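Local coordinates for tryptophan halogenase superfamily (Brevundimonas sp. BAL3, PDB 6FRL), which is a flavin-dependent halogenase that prefers bromination over chlorination, probably using reduced flavin and halide to halogenate an aromatic substrate, at residues Gly115-His118 / Tyr119-Gln123; Phe411-Asp414 / Cys415-Met418; Val420-Thr423 / Leu424-Ile428; Ala452-Gly456 / Phe457-Pro461. One frame throughout, in Å; residues are numbered along the deposited sequence.

Contact 1: residues Gly115-His118 / Tyr119-Gln123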
loop_
_atom_site.group_PDB
_atom_site.type_symbol
_atom_site.label_atom_id
_atom_site.label_comp_id
_atom_site.label_asym_id
_atom_site.label_seq_id
_atom_site.Cartn_x
_atom_site.Cartn_y
_atom_site.Cartn_z
ATOM N N GLY B 115 -9.307 15.223 -2.035
ATOM C CA GLY B 115 -9.533 14.629 -3.325
ATOM C C GLY B 115 -10.428 15.518 -4.169
ATOM O O GLY B 115 -11.436 16.075 -3.685
ATOM N N PHE B 116 -10.083 15.603 -5.450
ATOM C CA PHE B 116 -10.855 16.404 -6.377
ATOM C C PHE B 116 -12.370 16.185 -6.312
ATOM O O PHE B 116 -13.133 17.150 -6.355
ATOM C CB PHE B 116 -10.389 16.146 -7.805
ATOM C CG PHE B 116 -11.205 16.878 -8.828
ATOM C CD1 PHE B 116 -11.078 18.241 -8.971
ATOM C CD2 PHE B 116 -12.088 16.193 -9.642
ATOM C CE1 PHE B 116 -11.840 18.910 -9.898
ATOM C CE2 PHE B 116 -12.838 16.854 -10.579
ATOM C CZ PHE B 116 -12.731 18.220 -10.696
ATOM N N HIS B 117 -12.801 14.920 -6.255
ATOM C CA HIS B 117 -14.222 14.597 -6.315
ATOM C C HIS B 117 -15.101 15.338 -5.272
ATOM O O HIS B 117 -16.274 15.613 -5.559
ATOM C CB HIS B 117 -14.450 13.093 -6.275
ATOM C CG HIS B 117 -14.067 12.434 -4.985
ATOM N ND1 HIS B 117 -12.782 12.018 -4.711
ATOM C CD2 HIS B 117 -14.820 12.056 -3.922
ATOM C CE1 HIS B 117 -12.756 11.417 -3.534
ATOM N NE2 HIS B 117 -13.977 11.449 -3.022
ATOM N N HIS B 118 -14.527 15.696 -4.118
ATOM C CA HIS B 118 -15.236 16.484 -3.078
ATOM C C HIS B 118 -15.578 17.902 -3.551
ATOM O O HIS B 118 -16.704 18.335 -3.419
ATOM C CB HIS B 118 -14.429 16.558 -1.769
ATOM C CG HIS B 118 -14.204 15.221 -1.131
ATOM N ND1 HIS B 118 -15.247 14.417 -0.720
ATOM C CD2 HIS B 118 -13.072 14.535 -0.863
ATOM C CE1 HIS B 118 -14.766 13.308 -0.196
ATOM N NE2 HIS B 118 -13.448 13.347 -0.289
ATOM N N TYR B 119 -14.612 18.588 -4.148
ATOM C CA TYR B 119 -14.862 19.891 -4.731
ATOM C C TYR B 119 -15.916 19.780 -5.869
ATOM O O TYR B 119 -16.861 20.582 -5.937
ATOM C CB TYR B 119 -13.564 20.501 -5.246
ATOM C CG TYR B 119 -12.529 20.772 -4.178
ATOM C CD1 TYR B 119 -12.532 21.955 -3.440
ATOM C CD2 TYR B 119 -11.517 19.841 -3.917
ATOM C CE1 TYR B 119 -11.564 22.193 -2.454
ATOM C CE2 TYR B 119 -10.535 20.061 -2.942
ATOM C CZ TYR B 119 -10.555 21.234 -2.217
ATOM O OH TYR B 119 -9.583 21.422 -1.255
ATOM N N TRP B 120 -15.780 18.757 -6.731
ATOM C CA TRP B 120 -16.761 18.495 -7.785
ATOM C C TRP B 120 -18.160 18.271 -7.215
ATOM O O TRP B 120 -19.151 18.761 -7.771
ATOM C CB TRP B 120 -16.359 17.288 -8.631
ATOM C CG TRP B 120 -17.310 17.001 -9.748
ATOM C CD1 TRP B 120 -17.399 17.651 -10.946
ATOM C CD2 TRP B 120 -18.331 16.009 -9.754
ATOM N NE1 TRP B 120 -18.408 17.107 -11.712
ATOM C CE2 TRP B 120 -18.998 16.096 -11.001
ATOM C CE3 TRP B 120 -18.742 15.047 -8.832
ATOM C CZ2 TRP B 120 -20.076 15.254 -11.348
ATOM C CZ3 TRP B 120 -19.821 14.207 -9.168
ATOM C CH2 TRP B 120 -20.471 14.319 -10.419
ATOM N N LEU B 121 -18.261 17.530 -6.120
ATOM C CA LEU B 121 -19.567 17.331 -5.484
ATOM C C LEU B 121 -20.191 18.611 -4.913
ATOM O O LEU B 121 -21.387 18.827 -5.091
ATOM C CB LEU B 121 -19.513 16.245 -4.405
ATOM C CG LEU B 121 -19.405 14.842 -5.002
ATOM C CD1 LEU B 121 -18.806 13.845 -4.019
ATOM C CD2 LEU B 121 -20.779 14.400 -5.496
ATOM N N LYS B 122 -19.396 19.439 -4.241
ATOM C CA LYS B 122 -19.863 20.747 -3.768
ATOM C C LYS B 122 -20.500 21.545 -4.901
ATOM O O LYS B 122 -21.630 22.031 -4.781
ATOM C CB LYS B 122 -18.726 21.583 -3.147
ATOM C CG LYS B 122 -19.154 23.026 -2.880
ATOM C CD LYS B 122 -18.073 23.778 -2.084
ATOM C CE LYS B 122 -18.514 25.166 -1.697
ATOM N NZ LYS B 122 -19.804 25.078 -0.954
ATOM N N GLN B 123 -19.778 21.661 -6.004
ATOM C CA GLN B 123 -20.267 22.424 -7.166
ATOM C C GLN B 123 -21.492 21.764 -7.778
ATOM O O GLN B 123 -22.433 22.432 -8.193
ATOM C CB GLN B 123 -19.160 22.618 -8.210
ATOM C CG GLN B 123 -19.395 23.758 -9.205
ATOM C CD GLN B 123 -19.436 25.154 -8.565
ATOM O OE1 GLN B 123 -18.804 25.431 -7.538
ATOM N NE2 GLN B 123 -20.221 26.027 -9.167
#

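Contact 2: residues Phe411-Asp414 / Cys415-Met418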
loop_
_atom_site.group_PDB
_atom_site.type_symbol
_atom_site.label_atom_id
_atom_site.label_comp_id
_atom_site.label_asym_id
_atom_site.label_seq_id
_atom_site.Cartn_x
_atom_site.Cartn_y
_atom_site.Cartn_z
ATOM N N PHE B 411 -33.462 -10.345 -14.289
ATOM C CA PHE B 411 -32.014 -10.455 -14.160
ATOM C C PHE B 411 -31.428 -9.239 -13.418
ATOM O O PHE B 411 -30.702 -9.387 -12.418
ATOM C CB PHE B 411 -31.388 -10.581 -15.551
ATOM C CG PHE B 411 -29.882 -10.580 -15.543
ATOM C CD1 PHE B 411 -29.187 -11.715 -15.180
ATOM C CD2 PHE B 411 -29.170 -9.437 -15.881
ATOM C CE1 PHE B 411 -27.804 -11.710 -15.151
ATOM C CE2 PHE B 411 -27.793 -9.430 -15.867
ATOM C CZ PHE B 411 -27.109 -10.564 -15.500
ATOM N N TRP B 412 -31.800 -8.056 -13.903
ATOM C CA TRP B 412 -31.266 -6.792 -13.416
ATOM C C TRP B 412 -31.803 -6.347 -12.041
ATOM O O TRP B 412 -31.016 -5.829 -11.246
ATOM C CB TRP B 412 -31.413 -5.686 -14.488
ATOM C CG TRP B 412 -30.498 -5.884 -15.708
ATOM C CD1 TRP B 412 -30.885 -6.140 -16.997
ATOM C CD2 TRP B 412 -29.062 -5.862 -15.733
ATOM N NE1 TRP B 412 -29.790 -6.270 -17.820
ATOM C CE2 TRP B 412 -28.657 -6.106 -17.068
ATOM C CE3 TRP B 412 -28.077 -5.668 -14.759
ATOM C CZ2 TRP B 412 -27.320 -6.142 -17.443
ATOM C CZ3 TRP B 412 -26.756 -5.702 -15.126
ATOM C CH2 TRP B 412 -26.385 -5.940 -16.455
ATOM N N ARG B 413 -33.092 -6.546 -11.746
ATOM C CA ARG B 413 -33.618 -6.323 -10.367
ATOM C C ARG B 413 -32.859 -7.175 -9.357
ATOM O O ARG B 413 -32.452 -6.692 -8.289
ATOM C CB ARG B 413 -35.106 -6.670 -10.228
ATOM C CG ARG B 413 -36.068 -5.757 -10.971
ATOM C CD ARG B 413 -37.504 -6.283 -10.870
ATOM N NE ARG B 413 -38.393 -5.627 -11.840
ATOM C CZ ARG B 413 -38.647 -6.032 -13.097
ATOM N NH1 ARG B 413 -38.115 -7.133 -13.604
ATOM N NH2 ARG B 413 -39.465 -5.333 -13.872
ATOM N N ASP B 414 -32.689 -8.451 -9.695
ATOM C CA ASP B 414 -32.019 -9.384 -8.811
ATOM C C ASP B 414 -30.598 -8.976 -8.535
ATOM O O ASP B 414 -30.156 -9.047 -7.393
ATOM C CB ASP B 414 -32.029 -10.807 -9.387
ATOM C CG ASP B 414 -33.406 -11.459 -9.340
ATOM O OD1 ASP B 414 -34.367 -10.876 -8.774
ATOM O OD2 ASP B 414 -33.498 -12.574 -9.886
ATOM N N CYS B 415 -29.880 -8.547 -9.568
ATOM C CA CYS B 415 -28.487 -8.059 -9.404
ATOM C C CYS B 415 -28.437 -6.908 -8.391
ATOM O O CYS B 415 -27.600 -6.931 -7.479
ATOM C CB CYS B 415 -27.888 -7.633 -10.749
ATOM S SG CYS B 415 -27.270 -9.007 -11.744
ATOM N N ARG B 416 -29.374 -5.960 -8.527
ATOM C CA ARG B 416 -29.545 -4.829 -7.593
ATOM C C ARG B 416 -29.915 -5.201 -6.139
ATOM O O ARG B 416 -29.514 -4.509 -5.205
ATOM C CB ARG B 416 -30.568 -3.853 -8.166
ATOM C CG ARG B 416 -30.734 -2.552 -7.408
ATOM C CD ARG B 416 -31.503 -1.519 -8.233
ATOM N NE ARG B 416 -32.651 -2.113 -8.933
ATOM C CZ ARG B 416 -32.793 -2.256 -10.262
ATOM N NH1 ARG B 416 -31.872 -1.830 -11.139
ATOM N NH2 ARG B 416 -33.900 -2.830 -10.734
ATOM N N GLU B 417 -30.639 -6.294 -5.948
ATOM C CA GLU B 417 -31.008 -6.743 -4.612
ATOM C C GLU B 417 -30.215 -7.935 -4.103
ATOM O O GLU B 417 -30.394 -8.325 -2.953
ATOM C CB GLU B 417 -32.508 -7.041 -4.581
ATOM C CG GLU B 417 -33.383 -5.779 -4.680
ATOM C CD GLU B 417 -34.712 -6.033 -5.363
ATOM O OE1 GLU B 417 -35.266 -7.147 -5.209
ATOM O OE2 GLU B 417 -35.210 -5.122 -6.057
ATOM N N MET B 418 -29.334 -8.515 -4.931
ATOM C CA MET B 418 -28.509 -9.701 -4.525
ATOM C C MET B 418 -27.590 -9.360 -3.347
ATOM O O MET B 418 -27.093 -8.239 -3.245
ATOM C CB MET B 418 -27.667 -10.279 -5.700
ATOM C CG MET B 418 -26.304 -9.622 -5.957
ATOM S SD MET B 418 -25.508 -9.865 -7.561
ATOM C CE MET B 418 -25.579 -11.651 -7.620
#

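Contact 3: residues Val420-Thr423 / Leu424-Ile428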
loop_
_atom_site.group_PDB
_atom_site.type_symbol
_atom_site.label_atom_id
_atom_site.label_comp_id
_atom_site.label_asym_id
_atom_site.label_seq_id
_atom_site.Cartn_x
_atom_site.Cartn_y
_atom_site.Cartn_z
ATOM N N VAL B 420 -23.967 -9.378 -1.411
ATOM C CA VAL B 420 -22.619 -9.179 -1.904
ATOM C C VAL B 420 -21.672 -9.364 -0.737
ATOM O O VAL B 420 -22.050 -9.173 0.416
ATOM C CB VAL B 420 -22.410 -7.772 -2.564
ATOM C CG1 VAL B 420 -23.497 -7.464 -3.581
ATOM C CG2 VAL B 420 -22.368 -6.644 -1.552
ATOM N N PRO B 421 -20.422 -9.732 -1.022
ATOM C CA PRO B 421 -19.508 -9.926 0.077
ATOM C C PRO B 421 -19.458 -8.720 1.023
ATOM O O PRO B 421 -19.648 -7.583 0.587
ATOM C CB PRO B 421 -18.161 -10.140 -0.631
ATOM C CG PRO B 421 -18.539 -10.720 -1.956
ATOM C CD PRO B 421 -19.795 -9.994 -2.330
ATOM N N GLU B 422 -19.221 -8.997 2.307
ATOM C CA GLU B 422 -19.017 -7.979 3.345
ATOM C C GLU B 422 -17.911 -6.972 3.015
ATOM O O GLU B 422 -18.032 -5.792 3.348
ATOM C CB GLU B 422 -18.757 -8.642 4.725
ATOM C CG GLU B 422 -17.932 -7.797 5.716
ATOM C CD GLU B 422 -18.272 -8.049 7.193
ATOM O OE1 GLU B 422 -18.496 -9.229 7.585
ATOM O OE2 GLU B 422 -18.318 -7.043 7.955
ATOM N N THR B 423 -16.829 -7.428 2.400
ATOM C CA THR B 423 -15.747 -6.517 1.948
ATOM C C THR B 423 -16.259 -5.376 1.023
ATOM O O THR B 423 -15.836 -4.222 1.166
ATOM C CB THR B 423 -14.647 -7.307 1.219
ATOM O OG1 THR B 423 -15.261 -8.264 0.372
ATOM C CG2 THR B 423 -13.771 -8.046 2.210
ATOM N N LEU B 424 -17.189 -5.716 0.127
ATOM C CA LEU B 424 -17.843 -4.767 -0.753
ATOM C C LEU B 424 -18.933 -3.931 -0.067
ATOM O O LEU B 424 -19.136 -2.754 -0.441
ATOM C CB LEU B 424 -18.448 -5.487 -1.959
ATOM C CG LEU B 424 -19.071 -4.587 -3.031
ATOM C CD1 LEU B 424 -18.047 -3.569 -3.561
ATOM C CD2 LEU B 424 -19.598 -5.460 -4.155
ATOM N N GLU B 425 -19.654 -4.534 0.885
ATOM C CA GLU B 425 -20.645 -3.793 1.694
ATOM C C GLU B 425 -19.963 -2.629 2.397
ATOM O O GLU B 425 -20.476 -1.516 2.383
ATOM C CB GLU B 425 -21.347 -4.687 2.732
ATOM C CG GLU B 425 -22.486 -5.546 2.172
ATOM C CD GLU B 425 -23.081 -6.541 3.197
ATOM O OE1 GLU B 425 -22.574 -6.634 4.354
ATOM O OE2 GLU B 425 -24.060 -7.249 2.832
ATOM N N ARG B 426 -18.806 -2.898 2.983
ATOM C CA ARG B 426 -18.056 -1.876 3.706
ATOM C C ARG B 426 -17.574 -0.738 2.808
ATOM O O ARG B 426 -17.627 0.420 3.228
ATOM C CB ARG B 426 -16.836 -2.486 4.405
ATOM C CG ARG B 426 -17.166 -3.266 5.663
ATOM C CD ARG B 426 -15.899 -3.903 6.181
ATOM N NE ARG B 426 -14.867 -2.868 6.398
ATOM C CZ ARG B 426 -13.566 -3.096 6.583
ATOM N NH1 ARG B 426 -13.067 -4.339 6.574
ATOM N NH2 ARG B 426 -12.758 -2.061 6.785
ATOM N N LYS B 427 -17.109 -1.079 1.600
ATOM C CA LYS B 427 -16.703 -0.084 0.609
ATOM C C LYS B 427 -17.852 0.824 0.230
ATOM O O LYS B 427 -17.707 2.042 0.280
ATOM C CB LYS B 427 -16.144 -0.733 -0.672
ATOM C CG LYS B 427 -14.657 -1.015 -0.643
ATOM C CD LYS B 427 -14.173 -1.716 -1.907
ATOM C CE LYS B 427 -12.821 -1.193 -2.367
ATOM N NZ LYS B 427 -11.727 -1.823 -1.633
ATOM N N ILE B 428 -18.984 0.214 -0.150
ATOM C CA ILE B 428 -20.175 0.961 -0.576
ATOM C C ILE B 428 -20.663 1.825 0.575
ATOM O O ILE B 428 -21.047 2.959 0.344
ATOM C CB ILE B 428 -21.288 0.030 -1.100
ATOM C CG1 ILE B 428 -20.863 -0.611 -2.418
ATOM C CG2 ILE B 428 -22.594 0.773 -1.332
ATOM C CD1 ILE B 428 -21.819 -1.697 -2.883
#

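Contact 4: residues Ala452-Gly456 / Phe457-Pro461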
loop_
_atom_site.group_PDB
_atom_site.type_symbol
_atom_site.label_atom_id
_atom_site.label_comp_id
_atom_site.label_asym_id
_atom_site.label_seq_id
_atom_site.Cartn_x
_atom_site.Cartn_y
_atom_site.Cartn_z
ATOM N N ALA B 452 -14.847 5.979 -10.857
ATOM C CA ALA B 452 -15.442 5.913 -12.207
ATOM C C ALA B 452 -16.729 5.085 -12.220
ATOM O O ALA B 452 -17.696 5.401 -12.932
ATOM C CB ALA B 452 -14.448 5.348 -13.213
ATOM N N ILE B 453 -16.734 4.010 -11.439
ATOM C CA ILE B 453 -17.909 3.156 -11.374
ATOM C C ILE B 453 -19.010 3.815 -10.517
ATOM O O ILE B 453 -20.180 3.864 -10.937
ATOM C CB ILE B 453 -17.532 1.741 -10.895
ATOM C CG1 ILE B 453 -16.434 1.128 -11.821
ATOM C CG2 ILE B 453 -18.772 0.842 -10.820
ATOM C CD1 ILE B 453 -16.680 1.211 -13.321
ATOM N N TYR B 454 -18.638 4.374 -9.356
ATOM C CA TYR B 454 -19.635 5.057 -8.527
ATOM C C TYR B 454 -20.327 6.144 -9.357
ATOM O O TYR B 454 -21.560 6.163 -9.451
ATOM C CB TYR B 454 -19.038 5.637 -7.240
ATOM C CG TYR B 454 -18.567 4.605 -6.215
ATOM C CD1 TYR B 454 -19.382 3.568 -5.813
ATOM C CD2 TYR B 454 -17.297 4.703 -5.620
ATOM C CE1 TYR B 454 -18.948 2.639 -4.852
ATOM C CE2 TYR B 454 -16.849 3.790 -4.679
ATOM C CZ TYR B 454 -17.674 2.755 -4.296
ATOM O OH TYR B 454 -17.265 1.843 -3.346
ATOM N N ASP B 455 -19.533 6.974 -10.021
ATOM C CA ASP B 455 -20.074 8.051 -10.835
ATOM C C ASP B 455 -20.842 7.560 -12.047
ATOM O O ASP B 455 -21.898 8.095 -12.372
ATOM C CB ASP B 455 -18.975 9.020 -11.280
ATOM C CG ASP B 455 -19.428 9.924 -12.355
ATOM O OD1 ASP B 455 -20.214 10.822 -12.010
ATOM O OD2 ASP B 455 -19.024 9.709 -13.534
ATOM N N GLY B 456 -20.331 6.545 -12.727
ATOM C CA GLY B 456 -21.040 5.948 -13.884
ATOM C C GLY B 456 -22.434 5.415 -13.573
ATOM O O GLY B 456 -23.342 5.525 -14.395
ATOM N N PHE B 457 -22.606 4.828 -12.385
ATOM C CA PHE B 457 -23.929 4.386 -11.943
ATOM C C PHE B 457 -24.705 5.392 -11.100
ATOM O O PHE B 457 -25.727 5.036 -10.561
ATOM C CB PHE B 457 -23.824 3.062 -11.191
ATOM C CG PHE B 457 -23.463 1.918 -12.069
ATOM C CD1 PHE B 457 -24.442 1.222 -12.747
ATOM C CD2 PHE B 457 -22.142 1.552 -12.238
ATOM C CE1 PHE B 457 -24.101 0.150 -13.546
ATOM C CE2 PHE B 457 -21.793 0.504 -13.052
ATOM C CZ PHE B 457 -22.772 -0.208 -13.713
ATOM N N GLY B 458 -24.236 6.632 -10.995
ATOM C CA GLY B 458 -24.937 7.682 -10.285
ATOM C C GLY B 458 -25.072 7.541 -8.768
ATOM O O GLY B 458 -26.028 8.073 -8.199
ATOM N N LEU B 459 -24.132 6.850 -8.105
ATOM C CA LEU B 459 -24.142 6.744 -6.638
ATOM C C LEU B 459 -23.138 7.711 -6.006
ATOM O O LEU B 459 -21.950 7.508 -6.128
ATOM C CB LEU B 459 -23.848 5.310 -6.203
ATOM C CG LEU B 459 -23.866 5.082 -4.658
ATOM C CD1 LEU B 459 -25.229 5.396 -4.016
ATOM C CD2 LEU B 459 -23.415 3.689 -4.264
ATOM N N TYR B 460 -23.635 8.720 -5.286
ATOM C CA TYR B 460 -22.819 9.795 -4.719
ATOM C C TYR B 460 -23.055 9.939 -3.229
ATOM O O TYR B 460 -24.141 9.649 -2.775
ATOM C CB TYR B 460 -23.188 11.119 -5.386
ATOM C CG TYR B 460 -23.050 11.102 -6.885
ATOM C CD1 TYR B 460 -21.781 11.113 -7.477
ATOM C CD2 TYR B 460 -24.163 11.059 -7.716
ATOM C CE1 TYR B 460 -21.619 11.095 -8.852
ATOM C CE2 TYR B 460 -24.012 11.042 -9.102
ATOM C CZ TYR B 460 -22.722 11.065 -9.656
ATOM O OH TYR B 460 -22.528 11.045 -11.013
ATOM N N PRO B 461 -22.058 10.421 -2.466
ATOM C CA PRO B 461 -22.221 10.590 -1.030
ATOM C C PRO B 461 -23.161 11.704 -0.643
ATOM O O PRO B 461 -23.336 12.631 -1.419
ATOM C CB PRO B 461 -20.812 10.936 -0.527
ATOM C CG PRO B 461 -19.968 11.173 -1.713
ATOM C CD PRO B 461 -20.657 10.568 -2.893
#

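Contact 1: residues Gly115-His118 / Tyr119-Gln123
Phe-116 brings ring atom CE2 to 4.0 Å from CB of Trp-120, one turn on, at the start of helix 116-125. The Phe-116 ring swings back to that position because its CG stands anti to the backbone N (chi1 176°). Beneath the side chains run regular i to i+4 bonds: Trp-120 N meets Phe-116 O nearly straight at 171°, and Leu-121 N reaches His-117 O at 2.8 Å. That last carbonyl is closely wrapped, with Leu-121 CG only 3.3 Å from His-117 O and CB and CD1 little farther off. Tyr-119 turns its ring edge to Phe-116 O and passes CD2 by Gly-115 O at 3.8 Å. The looser side belongs to Lys-122, partly exposed, which touches the earlier turn through little more than CB, 3.8 Å from His-118 O; its long chain then runs off to a salt bridge with Asp-469. Around the buried side, Trp-120 gives its NE1 proton to Ala-130 O and His-117 NE2 bonds with Gly-435 O. Helix 473-492 packs on Phe-116 through Met-483 and on Lys-122 through Leu-476, while helix 447-456 meets His-117 through Leu-451 and Trp-120 through Asp-455.

Contact 2: residues Phe411-Asp414 / Cys415-Met418
Cys-415 holds its sulfur over one face of the Phe-411 ring, a Cys sulfur-aromatic contact one turn along helix 410-417, with SG 4.3 Å from the Phe-411 ring centroid and 18° off the normal. SG stands anti to its own carbonyl carbon (chi1 -81°), which directs it back over the ring near CE2 and CZ. Arg-416 CB lies 3.4 Å from Arg-413 O; the chain then bends at chi3 (42°) and folds back over the preceding turn. CZ and NH1 pass Trp-412 O, which sits over one guanidinium face, while NH2 ends 3.5 Å from Arg-413 CA, with Arg-413 CG close by. The two guanidinium planes are nearly perpendicular, and each charge has its own partner: Asp-410 for Arg-413, the carbonyls of Asn-404 and Arg-406 for Arg-416 NH1. Were Arg-416 cut back to an alanine, those two carbonyls would probably lose this donor and the aliphatic flank of Arg-413 its cover. Toward the helix end, Glu-417 N still bonds to Arg-413 O at 3.0 Å. Tyr-401 of helix 376-402 packs against Phe-411, Trp-412 and Cys-415, and Trp-412 NE1 reaches Arg-273 O on strand 268-273.

Contact 3: residues Val420-Thr423 / Leu424-Ile428
Val-420 packs on Leu-424 just ahead of the first turn of helix 422-434, where Pro-421 occupies the N-cap position. The apolar part is small: Leu-424 CD2 lies 4.0 Å from Val-420 CB and about as far from CG2. A chi1 of -175° sends the Leu-424 side chain away from its own N and beside its carbonyl carbon, and the same side chain packs on Ile-398 and Trp-450 of neighbouring helices. The Glu-425 methylene CG crosses Val-420 CG2 at 3.9 Å, so the valine touches two successive residues of the helix. Backbone bonds make up the second group. Pro-421 O accepts Glu-425 N at 3.1 Å, in the carbonyl plane, and also takes a weaker, more bent bond from Leu-424 N; Arg-426 N binds Glu-422 O at 3.0 Å. Polar ends and charges form the third group, and their partners lie elsewhere. Lys-427 makes a salt bridge with Glu-443 and a cation-pi contact with Trp-450, whereas Arg-426 has long, weak ion pairs to Glu-381 and Asp-384 of the second subunit. Thr-423 OG1 is hydrogen-bonded to Asp-395 of helix 376-402. The first atoms of the Arg-426 chain run over the preceding turn, CG 3.5 Å from Glu-422 O.

Contact 4: residues Ala452-Gly456 / Phe457-Pro461
Asp-455 and Tyr-460 join across the Schellman motif that ends helix 447-456. The Tyr-460 hydroxyl gives its proton to the carboxylate, OH to Asp-455 OD1 being 2.5 Å, and it approaches OD1 from above the carboxylate plane. OD1 in turn lies at the edge of the Tyr-460 ring, whose plane is turned 54° from the carboxylate. With chi1 at 166°, Asp-455 carries its carboxylate beside its own carbonyl carbon, where the hydroxyl meets it. Without that hydroxyl, as in a phenylalanine, OD1 is likely to lose its donor and the carboxylate to turn more freely. On another side of the turn, Ile-453 and Phe-457 lie side by side, and Ile-453 CG2 meets Phe-457 CD2 at 3.7 Å. Leu-459 CD2 reaches Tyr-454 CD1 more loosely, at 4.3 Å.

The backbone bonds of the motif underlie these pairs. Phe-457 N closes the last regular helical bond on Ile-453 O, and Leu-459 N reaches Tyr-454 O at 3.0 Å. Gly-458, the C-prime residue, takes positive phi (67°), consistent with the reversal that returns Tyr-460 to Asp-455. Farther out, Trp-431 of helix 422-434 stacks on Tyr-454 and donates NE1 to Leu-459 O, while Arg-124 makes a cation-pi contact with Tyr-460. Helix 376-402 covers Ile-453 through Phe-396, Leu-399 and His-400. The remaining bond of the motif is bent: Gly-458 N meets Asp-455 O at 3.1 Å, standing well above the carbonyl plane.

Contact 4 touches two of the others. It meets contact 1, whose centre is about 13 Å away, where Trp-120 CZ3 packs 3.6 Å from Tyr-460 CE1 and Leu-121 CD1 lies beside Pro-461 CG. It also touches contact 3, centre to centre about 15 Å, through Lys-427 O and Tyr-454 OH at 3.7 Å. Contact 2 stays about 7 Å from contact 4 at the nearest atoms. Contacts 2 and 3 nearly adjoin in the chain, on successive helices 410-417 and 422-434, with centres about 16 Å apart. Contacts 1 and 2 are the most separated, their nearest atoms about 19 Å apart. A bound glycerol, probably from the crystallisation liquor, lies about 5 Å from the Thr-423 side chain in contact 3.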